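Side-chain contacts in putative restriction endonuclease domain-containing protein (Anabaena variabilis, PDB 3OT2), which is of unknown function but is probably a nuclease of the PD-(D/E)XK restriction-endonuclease type: residues 120-125 and 137-142; 147-152 and 157-162. One frame throughout, in Å; residues are numbered along the deposited sequence. Where two conformers were deposited one is given.

Contact 1: residues 120-125 and 137-142; sequences TKVTKN and GWLIDP. With EDO (1,2-ethanediol), chain G; EDO (1,2-ethanediol), chain K.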
loop_
_atom_site.group_PDB
_atom_site.type_symbol
_atom_site.label_atom_id
_atom_site.label_comp_id
_atom_site.label_asym_id
_atom_site.label_seq_id
_atom_site.Cartn_x
_atom_site.Cartn_y
_atom_site.Cartn_z
ATOM N N THR A 120 -0.741 -6.360 -2.749
ATOM C CA THR A 120 -1.890 -6.305 -1.835
ATOM C C THR A 120 -1.657 -7.302 -0.690
ATOM O O THR A 120 -1.773 -6.908 0.455
ATOM C CB THR A 120 -3.175 -6.545 -2.605
ATOM O OG1 THR A 120 -3.433 -5.363 -3.362
ATOM C CG2 THR A 120 -4.384 -6.849 -1.705
ATOM N N LYS A 121 -1.290 -8.560 -0.999
ATOM C CA LYS A 121 -1.026 -9.591 0.010
ATOM C C LYS A 121 0.074 -9.135 0.985
ATOM O O LYS A 121 -0.095 -9.271 2.200
ATOM C CB LYS A 121 -0.626 -10.917 -0.663
ATOM C CG LYS A 121 -0.222 -12.031 0.294
ATOM C CD LYS A 121 0.386 -13.229 -0.437
ATOM C CE LYS A 121 1.822 -12.950 -0.828
ATOM N NZ LYS A 121 2.393 -13.996 -1.730
ATOM N N VAL A 122 1.173 -8.582 0.453
ATOM C CA VAL A 122 2.316 -8.099 1.238
ATOM C C VAL A 122 1.890 -6.994 2.190
ATOM O O VAL A 122 2.305 -7.011 3.352
ATOM C CB VAL A 122 3.462 -7.631 0.295
ATOM C CG1 VAL A 122 4.452 -6.759 1.036
ATOM C CG2 VAL A 122 4.179 -8.827 -0.293
ATOM N N THR A 123 1.076 -6.029 1.703
ATOM C CA THR A 123 0.585 -4.910 2.528
ATOM C C THR A 123 -0.278 -5.470 3.660
ATOM O O THR A 123 -0.071 -5.079 4.804
ATOM C CB THR A 123 -0.147 -3.873 1.671
ATOM O OG1 THR A 123 0.802 -3.389 0.739
ATOM C CG2 THR A 123 -0.633 -2.709 2.486
ATOM N N LYS A 124 -1.181 -6.421 3.353
ATOM C CA LYS A 124 -2.004 -7.071 4.384
ATOM C C LYS A 124 -1.108 -7.758 5.431
ATOM O O LYS A 124 -1.389 -7.664 6.621
ATOM C CB LYS A 124 -2.943 -8.117 3.779
ATOM C CG LYS A 124 -4.076 -7.575 2.929
ATOM C CD LYS A 124 -4.861 -8.755 2.420
ATOM C CE LYS A 124 -5.918 -8.337 1.464
ATOM N NZ LYS A 124 -6.770 -9.494 1.084
ATOM N N ASN A 125 -0.061 -8.471 4.983
ATOM C CA ASN A 125 0.871 -9.165 5.886
ATOM C C ASN A 125 1.588 -8.182 6.806
ATOM O O ASN A 125 1.685 -8.440 8.007
ATOM C CB ASN A 125 1.892 -10.006 5.096
ATOM C CG ASN A 125 1.304 -11.291 4.552
ATOM O OD1 ASN A 125 0.210 -11.737 4.951
ATOM N ND2 ASN A 125 2.018 -11.927 3.640
ATOM N N GLY A 137 7.319 -1.851 9.722
ATOM C CA GLY A 137 7.292 -2.603 8.481
ATOM C C GLY A 137 7.932 -1.785 7.381
ATOM O O GLY A 137 7.764 -0.564 7.334
ATOM N N TRP A 138 8.722 -2.443 6.527
ATOM C CA TRP A 138 9.282 -1.868 5.312
ATOM C C TRP A 138 8.745 -2.608 4.113
ATOM O O TRP A 138 8.835 -3.838 4.068
ATOM C CB TRP A 138 10.828 -1.994 5.266
ATOM C CG TRP A 138 11.647 -0.911 5.917
ATOM C CD1 TRP A 138 11.232 0.051 6.789
ATOM C CD2 TRP A 138 13.062 -0.767 5.798
ATOM N NE1 TRP A 138 12.296 0.838 7.163
ATOM C CE2 TRP A 138 13.435 0.362 6.557
ATOM C CE3 TRP A 138 14.051 -1.454 5.062
ATOM C CZ2 TRP A 138 14.759 0.826 6.609
ATOM C CZ3 TRP A 138 15.358 -0.993 5.107
ATOM C CH2 TRP A 138 15.704 0.133 5.877
ATOM N N LEU A 139 8.217 -1.877 3.136
ATOM C CA LEU A 139 7.815 -2.460 1.862
ATOM C C LEU A 139 8.727 -1.827 0.824
ATOM O O LEU A 139 8.604 -0.633 0.532
ATOM C CB LEU A 139 6.314 -2.282 1.529
ATOM C CG LEU A 139 5.882 -2.760 0.123
ATOM C CD1 LEU A 139 6.338 -4.175 -0.158
ATOM C CD2 LEU A 139 4.394 -2.652 -0.050
ATOM N N ILE A 140 9.697 -2.600 0.346
ATOM C CA ILE A 140 10.693 -2.151 -0.635
ATOM C C ILE A 140 10.193 -2.497 -2.033
ATOM O O ILE A 140 9.841 -3.646 -2.300
ATOM C CB ILE A 140 12.105 -2.776 -0.372
ATOM C CG1 ILE A 140 12.645 -2.384 1.020
ATOM C CG2 ILE A 140 13.104 -2.408 -1.526
ATOM C CD1 ILE A 140 13.890 -3.165 1.479
ATOM N N ASP A 141 10.152 -1.497 -2.911
ATOM C CA ASP A 141 9.741 -1.673 -4.303
ATOM C C ASP A 141 10.964 -1.398 -5.194
ATOM O O ASP A 141 11.227 -0.233 -5.500
ATOM C CB ASP A 141 8.562 -0.746 -4.654
ATOM C CG ASP A 141 8.068 -0.900 -6.087
ATOM O OD1 ASP A 141 8.824 -1.434 -6.931
ATOM O OD2 ASP A 141 6.917 -0.552 -6.347
ATOM N N PRO A 142 11.729 -2.435 -5.597
ATOM C CA PRO A 142 12.954 -2.186 -6.398
ATOM C C PRO A 142 12.685 -1.427 -7.688
ATOM O O PRO A 142 13.395 -0.459 -7.955
ATOM C CB PRO A 142 13.499 -3.593 -6.676
ATOM C CG PRO A 142 13.011 -4.391 -5.490
ATOM C CD PRO A 142 11.602 -3.864 -5.261
HETATM C C1 EDO G . -4.153 -12.206 0.224
HETATM O O1 EDO G . -4.780 -11.032 -0.323
HETATM C C2 EDO G . -4.978 -12.710 1.403
HETATM O O2 EDO G . -5.663 -13.932 1.072
HETATM C C1 EDO K . 0.851 -0.142 -0.607
HETATM O O1 EDO K . 1.568 -1.248 -1.147
HETATM C C2 EDO K . -0.646 -0.469 -0.582
HETATM O O2 EDO K . -1.154 -0.568 -1.914
#
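V122 and L139 each send their leading branch past the backbone carbonyl carbon, trans to the amide nitrogen (chi1 163° to CG1 of V122, 174° to CG of L139), and these rotations aim the two side chains at each other between helix and strand. The methyls CG1 of V122 and CD1 of L139 meet at 3.4 Å, with the side chains crossing obliquely. That is short for two carbons, but L139 was modelled in two conformers, so this tightness is doubtful and the distances to its other methyl hold for one of them only. That methyl, CD2, lies 3.8 Å from OG1 of T123, so the leucine tip touches two successive helix residues. T123 turns its hydroxyl back to the helix, where OG1 is hydrogen-bonded to O of Q119, and the same oxygen accepts a bond of 3.0 Å from O1 of an ethanediol (chain K). That diol, probably from the crystallisation liquor, also brings O1 to 3.3 Å from CD2 of L139.

One residue further on, K124 is extended beyond CG. Its NZ donates to O1 of a second ethanediol (chain G) at 2.9 Å, and makes a salt bridge with D160 and a hydrogen bond with T146, both of the second subunit. With the amine cut back to an alanine's methyl, that D160 would probably lose its lysine partner, and the dimer interface a charged link. V122 also touches E111, on the neighbouring strand. The arrangement is that of a beta-alpha-beta unit, strand 108-112, helix 119-131 and strand 136-141, with the helix packed on the central sheet, as in the PD-(D/E)XK nuclease core.

Contact 2: residues 147-152 and 157-162; sequences VFVYRP and EVFDEP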
loop_
_atom_site.group_PDB
_atom_site.type_symbol
_atom_site.label_atom_id
_atom_site.label_comp_id
_atom_site.label_asym_id
_atom_site.label_seq_id
_atom_site.Cartn_x
_atom_site.Cartn_y
_atom_site.Cartn_z
ATOM N N VAL A 147 10.575 2.983 -0.818
ATOM C CA VAL A 147 10.334 2.242 0.410
ATOM C C VAL A 147 9.105 2.845 1.097
ATOM O O VAL A 147 9.067 4.054 1.348
ATOM C CB VAL A 147 11.543 2.140 1.380
ATOM C CG1 VAL A 147 11.181 1.260 2.578
ATOM C CG2 VAL A 147 12.779 1.578 0.662
ATOM N N PHE A 148 8.111 1.998 1.408
ATOM C CA PHE A 148 6.977 2.404 2.235
ATOM C C PHE A 148 7.301 1.987 3.643
ATOM O O PHE A 148 7.731 0.844 3.859
ATOM C CB PHE A 148 5.651 1.778 1.783
ATOM C CG PHE A 148 5.128 2.246 0.449
ATOM C CD1 PHE A 148 4.606 3.522 0.299
ATOM C CD2 PHE A 148 5.155 1.408 -0.658
ATOM C CE1 PHE A 148 4.090 3.948 -0.937
ATOM C CE2 PHE A 148 4.611 1.827 -1.888
ATOM C CZ PHE A 148 4.085 3.094 -2.011
ATOM N N VAL A 149 7.143 2.903 4.590
ATOM C CA VAL A 149 7.421 2.662 6.010
ATOM C C VAL A 149 6.091 2.627 6.767
ATOM O O VAL A 149 5.310 3.583 6.718
ATOM C CB VAL A 149 8.409 3.708 6.584
ATOM C CG1 VAL A 149 8.486 3.613 8.114
ATOM C CG2 VAL A 149 9.800 3.535 5.970
ATOM N N TYR A 150 5.867 1.530 7.494
ATOM C CA TYR A 150 4.667 1.276 8.273
ATOM C C TYR A 150 4.972 1.248 9.779
ATOM O O TYR A 150 5.821 0.482 10.198
ATOM C CB TYR A 150 4.090 -0.086 7.856
ATOM C CG TYR A 150 3.558 -0.133 6.444
ATOM C CD1 TYR A 150 4.398 -0.402 5.366
ATOM C CD2 TYR A 150 2.206 0.064 6.185
ATOM C CE1 TYR A 150 3.902 -0.466 4.064
ATOM C CE2 TYR A 150 1.702 0.006 4.886
ATOM C CZ TYR A 150 2.556 -0.245 3.829
ATOM O OH TYR A 150 2.038 -0.291 2.561
ATOM N N ARG A 151 4.270 2.082 10.567
ATOM C CA ARG A 151 4.386 2.145 12.025
ATOM C C ARG A 151 2.994 1.986 12.622
ATOM O O ARG A 151 2.017 2.388 11.965
ATOM C CB ARG A 151 5.021 3.464 12.482
ATOM C CG ARG A 151 6.483 3.650 12.099
ATOM C CD ARG A 151 6.850 5.050 12.499
ATOM N NE ARG A 151 8.277 5.287 12.593
ATOM C CZ ARG A 151 8.959 6.156 11.847
ATOM N NH1 ARG A 151 8.352 6.832 10.875
ATOM N NH2 ARG A 151 10.251 6.355 12.066
ATOM N N PRO A 152 2.836 1.381 13.824
ATOM C CA PRO A 152 1.476 1.212 14.365
ATOM C C PRO A 152 0.742 2.535 14.529
ATOM O O PRO A 152 1.320 3.515 14.994
ATOM C CB PRO A 152 1.715 0.548 15.731
ATOM C CG PRO A 152 3.034 -0.058 15.636
ATOM C CD PRO A 152 3.842 0.833 14.772
ATOM N N GLU A 157 4.303 5.980 5.340
ATOM C CA GLU A 157 5.267 7.024 4.933
ATOM C C GLU A 157 6.009 6.570 3.696
ATOM O O GLU A 157 6.291 5.382 3.561
ATOM C CB GLU A 157 6.250 7.326 6.060
ATOM C CG GLU A 157 5.632 8.140 7.173
ATOM C CD GLU A 157 6.544 8.466 8.339
ATOM O OE1 GLU A 157 7.714 8.018 8.336
ATOM O OE2 GLU A 157 6.063 9.118 9.293
ATOM N N VAL A 158 6.308 7.497 2.786
ATOM C CA VAL A 158 6.952 7.199 1.498
ATOM C C VAL A 158 8.353 7.774 1.465
ATOM O O VAL A 158 8.527 8.967 1.736
ATOM C CB VAL A 158 6.145 7.757 0.281
ATOM C CG1 VAL A 158 6.665 7.183 -1.028
ATOM C CG2 VAL A 158 4.671 7.477 0.409
ATOM N N PHE A 159 9.329 6.963 1.035
ATOM C CA PHE A 159 10.725 7.395 0.859
ATOM C C PHE A 159 11.155 7.036 -0.557
ATOM O O PHE A 159 11.088 5.862 -0.940
ATOM C CB PHE A 159 11.635 6.747 1.951
ATOM C CG PHE A 159 11.237 7.280 3.314
ATOM C CD1 PHE A 159 11.733 8.498 3.775
ATOM C CD2 PHE A 159 10.248 6.647 4.065
ATOM C CE1 PHE A 159 11.283 9.040 4.979
ATOM C CE2 PHE A 159 9.777 7.209 5.247
ATOM C CZ PHE A 159 10.286 8.412 5.689
ATOM N N ASP A 160 11.527 8.046 -1.366
ATOM C CA ASP A 160 11.965 7.786 -2.733
ATOM C C ASP A 160 13.001 8.798 -3.263
ATOM O O ASP A 160 13.415 8.677 -4.408
ATOM C CB ASP A 160 10.776 7.696 -3.703
ATOM C CG ASP A 160 9.888 8.925 -3.806
ATOM O OD1 ASP A 160 10.375 10.052 -3.536
ATOM O OD2 ASP A 160 8.723 8.766 -4.156
ATOM N N GLU A 161 13.398 9.793 -2.450
ATOM C CA GLU A 161 14.437 10.761 -2.839
ATOM C C GLU A 161 15.777 10.070 -2.646
ATOM O O GLU A 161 15.975 9.459 -1.595
ATOM C CB GLU A 161 14.346 12.060 -2.013
ATOM C CG GLU A 161 13.198 12.973 -2.424
ATOM C CD GLU A 161 13.312 13.595 -3.806
ATOM O OE1 GLU A 161 14.188 14.472 -4.001
ATOM O OE2 GLU A 161 12.516 13.209 -4.694
ATOM N N PRO A 162 16.700 10.110 -3.631
ATOM C CA PRO A 162 17.964 9.361 -3.488
ATOM C C PRO A 162 18.744 9.636 -2.211
ATOM O O PRO A 162 19.267 8.693 -1.646
ATOM C CB PRO A 162 18.776 9.800 -4.716
ATOM C CG PRO A 162 17.729 10.138 -5.734
ATOM C CD PRO A 162 16.611 10.766 -4.955
#
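V149 and F159 meet on one face of an antiparallel beta hairpin, strand 146-150 running back as strand 157-159, an edge strand of the mixed sheet within this chain. From F159, CB sits 3.8 Å from O of V147. Further out, CD2 reaches CG2 of V149 at 3.7 Å, and CE2 lies near both CG2 and CB of that valine. The methyl comes to the ring obliquely, while the carbonyl oxygen of V147 lies at the ring's edge, near its plane. I179, from helix 179-183, also touches F159.

On the other face F148 and V158 stand side by side and point the same way, CE1 of F148 3.8 Å from CG2 of V158. T120 and L127 of the second subunit pack on this pair. The backbones are joined at two hydrogen-bonded pairs, V147 with F159 and V149 with E157. Three of the four bonds are nearly straight; F159 N to V147 O bends to 150° at the hydrogen. Between them CA of F148 makes a C-H contact with O of E157 at 3.3 Å.

R151, the residue after Y150, carries its extended chain over to E157. It was modelled in two conformers; in one of them the guanidinium presents its edge to a carboxylate turned 75° from it, and NH1 forms a salt bridge of 2.9 Å with OE1 of E157.

How the contacts relate
Strands 136-141 and 146-150 are neighbours in the same sheet, so contact 2 carries on outward from contact 1: N of G137 meets O of Y150, and N of F148 meets O of L139. Contact 1 is buried and joins a helix to the sheet through apolar side chains, with no polar bond directly linking its two segments. Contact 2 is only partly buried and is a strand pairing, with a backbone ladder, apolar pairs and a salt bridge. Y150 ties the two together, its OH packing 3.6 Å from CG2 of T123. Both touch the second subunit, contact 1 largely from its helix and contact 2 in part from the face of F148 and V158.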